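Long-range contacts in quinone oxidoreductase (PDB 1QOR), which catalyses the one-electron reduction of quinones to semiquinones with NADPH as the electron donor, working as a homodimer: residues G62-G67 with F122-T127; F115-A120 with I292-A297. All coordinates share one frame; numbering follows the deposited sequence.

Contact 1: residues G62-G67 with F122-T127. With NDP (NADPH dihydro-nicotinamide-adenine-dinucleotide phosphate), chain D.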
# COMPACT_ATOMS: atom_id res chain seq x y z
N GLY A 62 -6.94 -15.04 23.99
CA GLY A 62 -5.50 -15.23 23.98
C GLY A 62 -5.00 -16.34 23.09
O GLY A 62 -5.65 -17.38 22.97
N THR A 63 -3.91 -16.08 22.37
CA THR A 63 -3.31 -17.08 21.51
C THR A 63 -1.83 -17.27 21.85
O THR A 63 -1.14 -17.98 21.11
CB THR A 63 -3.35 -16.66 20.03
OG1 THR A 63 -2.56 -15.48 19.85
CG2 THR A 63 -4.77 -16.42 19.59
N GLU A 64 -1.36 -16.68 22.96
CA GLU A 64 0.06 -16.78 23.35
C GLU A 64 0.33 -17.29 24.75
O GLU A 64 -0.23 -16.78 25.71
CB GLU A 64 0.73 -15.40 23.24
CG GLU A 64 2.24 -15.44 23.43
CD GLU A 64 2.89 -14.05 23.54
OE1 GLU A 64 2.21 -13.04 23.85
OE2 GLU A 64 4.11 -13.95 23.30
N ALA A 65 1.21 -18.27 24.89
CA ALA A 65 1.53 -18.77 26.20
C ALA A 65 2.74 -19.67 26.07
O ALA A 65 3.12 -20.07 24.95
CB ALA A 65 0.35 -19.51 26.81
N ALA A 66 3.36 -19.95 27.22
CA ALA A 66 4.56 -20.81 27.28
C ALA A 66 4.34 -21.78 28.42
O ALA A 66 3.68 -21.43 29.42
CB ALA A 66 5.84 -19.93 27.56
N GLY A 67 4.86 -23.00 28.29
CA GLY A 67 4.69 -23.96 29.36
C GLY A 67 5.28 -25.31 29.06
O GLY A 67 6.11 -25.46 28.15
N PHE A 122 7.20 -13.55 22.72
CA PHE A 122 7.09 -14.38 21.52
C PHE A 122 6.22 -13.79 20.37
O PHE A 122 6.70 -13.57 19.26
CB PHE A 122 6.67 -15.82 21.88
CG PHE A 122 6.99 -16.83 20.80
CD1 PHE A 122 8.30 -17.01 20.34
CD2 PHE A 122 5.96 -17.58 20.21
CE1 PHE A 122 8.59 -17.92 19.32
CE2 PHE A 122 6.25 -18.49 19.18
CZ PHE A 122 7.55 -18.66 18.74
N LEU A 123 4.95 -13.50 20.65
CA LEU A 123 4.08 -12.91 19.64
C LEU A 123 4.62 -11.53 19.21
O LEU A 123 4.75 -11.24 18.04
CB LEU A 123 2.64 -12.75 20.19
CG LEU A 123 1.54 -12.45 19.15
CD1 LEU A 123 0.16 -12.97 19.62
CD2 LEU A 123 1.48 -10.96 18.91
N LYS A 124 4.94 -10.68 20.19
CA LYS A 124 5.44 -9.35 19.88
C LYS A 124 6.82 -9.37 19.17
O LYS A 124 7.08 -8.55 18.25
CB LYS A 124 5.50 -8.53 21.17
CG LYS A 124 4.14 -8.28 21.82
CD LYS A 124 4.33 -7.81 23.30
CE LYS A 124 3.06 -7.98 24.17
NZ LYS A 124 2.61 -9.43 24.46
N GLY A 125 7.69 -10.33 19.51
CA GLY A 125 9.01 -10.39 18.89
C GLY A 125 8.93 -10.87 17.45
O GLY A 125 9.69 -10.43 16.57
N LEU A 126 8.04 -11.84 17.20
CA LEU A 126 7.83 -12.35 15.83
C LEU A 126 7.28 -11.18 14.99
O LEU A 126 7.60 -11.05 13.78
CB LEU A 126 6.84 -13.51 15.86
CG LEU A 126 7.32 -14.81 16.56
CD1 LEU A 126 6.20 -15.80 16.48
CD2 LEU A 126 8.53 -15.42 15.86
N THR A 127 6.44 -10.36 15.60
CA THR A 127 5.91 -9.19 14.92
C THR A 127 7.06 -8.20 14.58
O THR A 127 7.20 -7.75 13.44
CB THR A 127 4.92 -8.47 15.81
OG1 THR A 127 3.90 -9.39 16.16
CG2 THR A 127 4.30 -7.29 15.09
PA NDP D . 1.04 -1.82 23.85
O1A NDP D . 1.64 -2.44 25.06
O2A NDP D . 1.95 -1.15 22.88
O5B NDP D . -0.14 -0.89 24.23
C5B NDP D . -0.73 0.00 23.33
C4B NDP D . -0.07 1.34 23.47
O4B NDP D . -0.57 2.04 22.34
C3B NDP D . -0.46 2.20 24.68
O3B NDP D . 0.36 1.84 25.82
C2B NDP D . -0.37 3.61 24.12
O2B NDP D . 0.94 4.11 24.39
C1B NDP D . -0.65 3.44 22.57
N9A NDP D . -1.93 4.12 22.34
C8A NDP D . -2.14 5.23 21.62
N7A NDP D . -3.44 5.57 21.70
C5A NDP D . -3.98 4.65 22.47
C6A NDP D . -5.32 4.62 22.85
N6A NDP D . -6.20 5.53 22.46
N1A NDP D . -5.66 3.61 23.65
C2A NDP D . -4.77 2.67 24.08
N3A NDP D . -3.49 2.72 23.71
C4A NDP D . -3.08 3.73 22.89
O3 NDP D . 0.40 -3.07 23.10
PN NDP D . 0.96 -4.33 22.33
O1N NDP D . 2.46 -4.39 22.33
O2N NDP D . 0.18 -5.55 22.77
O5D NDP D . 0.43 -3.94 20.82
C5D NDP D . 0.77 -2.74 20.12
C4D NDP D . -0.04 -2.60 18.88
O4D NDP D . 0.39 -3.56 17.89
C3D NDP D . -1.53 -2.82 19.08
O3D NDP D . -2.28 -1.87 18.32
C2D NDP D . -1.71 -4.26 18.54
O2D NDP D . -3.03 -4.51 18.15
C1D NDP D . -0.79 -4.29 17.35
N1N NDP D . -0.15 -5.56 16.91
C2N NDP D . -0.17 -5.90 15.58
C3N NDP D . 0.44 -7.08 15.19
C7N NDP D . 0.47 -7.49 13.72
O7N NDP D . 1.05 -8.51 13.36
N7N NDP D . -0.16 -6.67 12.91
C4N NDP D . 1.08 -7.91 16.10
C5N NDP D . 1.10 -7.54 17.45
C6N NDP D . 0.47 -6.36 17.84
P2B NDP D . 1.21 5.74 24.57
O1X NDP D . 2.68 5.87 24.56
O2X NDP D . 0.57 6.38 23.42
O3X NDP D . 0.55 6.06 25.86
O HOH W 1 4.81 -11.33 23.29
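Glu-64 OE2 takes a hydrogen bond from Leu-123 N at 2.8 Å and one from water 1 at 2.7 Å. The bond from Leu-123 is nearly straight, at 173°. The amide comes from above the carboxylate plane, 61° out of it. Glu-64 reaches the helix because its chain is extended, with CG anti to the backbone N (chi1 -172°). Helix 115-135 is kinked here: the N of Leu-123 and that of Lys-124 have no bond to the preceding turn. The carboxylate takes the first amide. Water 1 takes the second, accepting from Lys-124 N and also from Lys-124 NZ at 3.1 Å. Lys-124 NZ and Glu-64 OE1 form only a long salt bridge of 3.7 Å. NZ is held mainly by Asn-41 OD1 and Ile-40 O, and Asn-41 ND2 also binds OE1. Leu-123 lies across Glu-64, its CB 3.6 Å from Glu-64 CD. On the cofactor side, Leu-123 CD2 packs on NDP C5N. Thr-127 OG1 donates to Leu-123 O and lies 3.2 Å from NDP C4N, the nicotinamide carbon that carries the hydride. Segment 62-67, in the GroES-like domain, is tied to the helix whose Leu-123 and Thr-127 line the nicotinamide pocket, as in the medium-chain dehydrogenase/reductase superfamily.

Contact 2: residues F115-A120 with I292-A297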
# COMPACT_ATOMS: atom_id res chain seq x y z
N PHE A 115 9.93 -19.11 31.06
CA PHE A 115 8.55 -19.09 30.58
C PHE A 115 8.01 -17.69 30.58
O PHE A 115 7.29 -17.34 29.66
CB PHE A 115 7.63 -20.02 31.41
CG PHE A 115 7.90 -21.47 31.19
CD1 PHE A 115 7.99 -21.98 29.92
CD2 PHE A 115 8.06 -22.32 32.27
CE1 PHE A 115 8.23 -23.34 29.71
CE2 PHE A 115 8.30 -23.67 32.07
CZ PHE A 115 8.38 -24.19 30.80
N GLU A 116 8.38 -16.90 31.60
CA GLU A 116 7.92 -15.52 31.70
C GLU A 116 8.54 -14.64 30.60
O GLU A 116 7.91 -13.68 30.14
CB GLU A 116 8.26 -14.94 33.06
CG GLU A 116 7.61 -15.65 34.23
CD GLU A 116 7.53 -14.78 35.49
OE1 GLU A 116 8.24 -13.75 35.57
OE2 GLU A 116 6.73 -15.12 36.40
N GLN A 117 9.78 -14.96 30.20
CA GLN A 117 10.46 -14.19 29.16
C GLN A 117 9.86 -14.52 27.82
O GLN A 117 9.73 -13.64 26.96
CB GLN A 117 11.94 -14.53 29.07
CG GLN A 117 12.78 -13.96 30.16
CD GLN A 117 14.22 -14.44 30.06
OE1 GLN A 117 14.48 -15.65 29.94
NE2 GLN A 117 15.16 -13.50 30.04
N ALA A 118 9.53 -15.79 27.65
CA ALA A 118 8.96 -16.29 26.41
C ALA A 118 7.55 -15.71 26.16
O ALA A 118 7.29 -15.17 25.09
CB ALA A 118 8.93 -17.81 26.44
N ALA A 119 6.69 -15.74 27.18
CA ALA A 119 5.34 -15.22 27.04
C ALA A 119 5.31 -13.68 27.00
O ALA A 119 4.26 -13.06 26.70
CB ALA A 119 4.45 -15.72 28.20
N ALA A 120 6.42 -13.04 27.36
CA ALA A 120 6.46 -11.59 27.32
C ALA A 120 6.89 -11.10 25.91
O ALA A 120 6.65 -9.94 25.51
CB ALA A 120 7.50 -11.07 28.37
N ILE A 292 18.25 -8.25 23.49
CA ILE A 292 16.89 -7.77 23.69
C ILE A 292 16.47 -8.21 25.08
O ILE A 292 16.50 -9.39 25.36
CB ILE A 292 15.93 -8.32 22.60
CG1 ILE A 292 16.30 -7.71 21.23
CG2 ILE A 292 14.44 -8.09 22.99
CD1 ILE A 292 15.53 -8.28 20.06
N LYS A 293 16.15 -7.27 25.96
CA LYS A 293 15.72 -7.57 27.33
C LYS A 293 14.21 -7.59 27.34
O LYS A 293 13.56 -6.63 26.85
CB LYS A 293 16.14 -6.47 28.31
CG LYS A 293 17.59 -5.99 28.27
CD LYS A 293 18.59 -7.12 28.46
CE LYS A 293 20.00 -6.56 28.79
NZ LYS A 293 20.54 -5.55 27.80
N VAL A 294 13.63 -8.63 27.92
CA VAL A 294 12.17 -8.71 27.96
C VAL A 294 11.63 -9.03 29.35
O VAL A 294 10.58 -9.64 29.47
CB VAL A 294 11.57 -9.71 26.91
CG1 VAL A 294 11.97 -9.32 25.49
CG2 VAL A 294 12.01 -11.10 27.20
N ASP A 295 12.32 -8.59 30.39
CA ASP A 295 11.85 -8.86 31.73
C ASP A 295 10.63 -7.98 31.99
O ASP A 295 10.54 -6.88 31.46
CB ASP A 295 12.98 -8.64 32.72
CG ASP A 295 14.25 -9.44 32.34
OD1 ASP A 295 14.13 -10.66 32.03
OD2 ASP A 295 15.37 -8.84 32.33
N VAL A 296 9.67 -8.49 32.74
CA VAL A 296 8.41 -7.79 33.01
C VAL A 296 8.29 -7.19 34.41
O VAL A 296 8.56 -7.88 35.39
CB VAL A 296 7.18 -8.78 32.74
CG1 VAL A 296 5.85 -8.20 33.24
CG2 VAL A 296 7.06 -9.08 31.25
N ALA A 297 7.85 -5.94 34.49
CA ALA A 297 7.64 -5.25 35.77
C ALA A 297 6.75 -6.16 36.61
O ALA A 297 5.78 -6.71 36.09
CB ALA A 297 6.93 -3.93 35.53
O HOH W 2 15.15 -10.63 29.41
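Val-294 packs on the first turns of helix 115-135 through one methyl, CG2. Val-294 CG2 sits 3.4 Å from Gln-117 O and 3.9 Å from Gln-117 CB. The methyl is put there by chi1 of -59°, which sets CG2 between the backbone N and the carbonyl carbon. The side chains of Val-294 and Gln-117 cross at about a right angle. One turn along the helix, Ala-120 points its CB at the other segment. Ala-120 CB meets Val-296 CG2 at 3.5 Å and Val-294 O at 3.6 Å. Val-294 and Ala-120 are buried.

No direct hydrogen bond joins the two segments. The segment 292-297 has no regular structure and lies in the loop that runs from helix 273-288 to strand 301-303. The contact packs the start of helix 115-135 against the chain as it returns from the Rossmann-type nucleotide-binding domain to the catalytic-domain sheet. Val-296 also touches Leu-324 of that sheet.

The polar part of the contact goes through water 2. It accepts from Gln-117 NE2 and from Val-294 N, both at 2.9 Å, and donates to Asp-295 OD1 at 2.8 Å. Gln-117 and Asp-295 lie side by side and point the same way. Their amide and carboxylate planes are 12° apart, and Gln-117 NE2 stays 3.6 Å from Asp-295 OD1. The other end of the amide is also held: Gln-117 OE1 accepts from the backbone N of Ser-114, just before the helix. Asp-295 is exposed, at the solvent side of the contact.

Overall arrangement
Both contacts use helix 115-135, and their centres lie 11 Å apart. Contact 2 takes its first turns and contact 1 the kinked part that follows. Along the chain their segments alternate. They also touch directly. Ala-66 CB lies 3.6 Å from Phe-115 O, and Glu-64 OE1 lies 3.5 Å from Ala-119 O. Segment 62-67 and loop 292-297 both pack on this helix. Contact 1 reaches the cofactor through Leu-123 and Thr-127. Contact 2 is farther off, with the side chain of Ala-120 about 10 Å from the bound NADPH. Contact 1 is buried, whereas contact 2 is partly open to solvent.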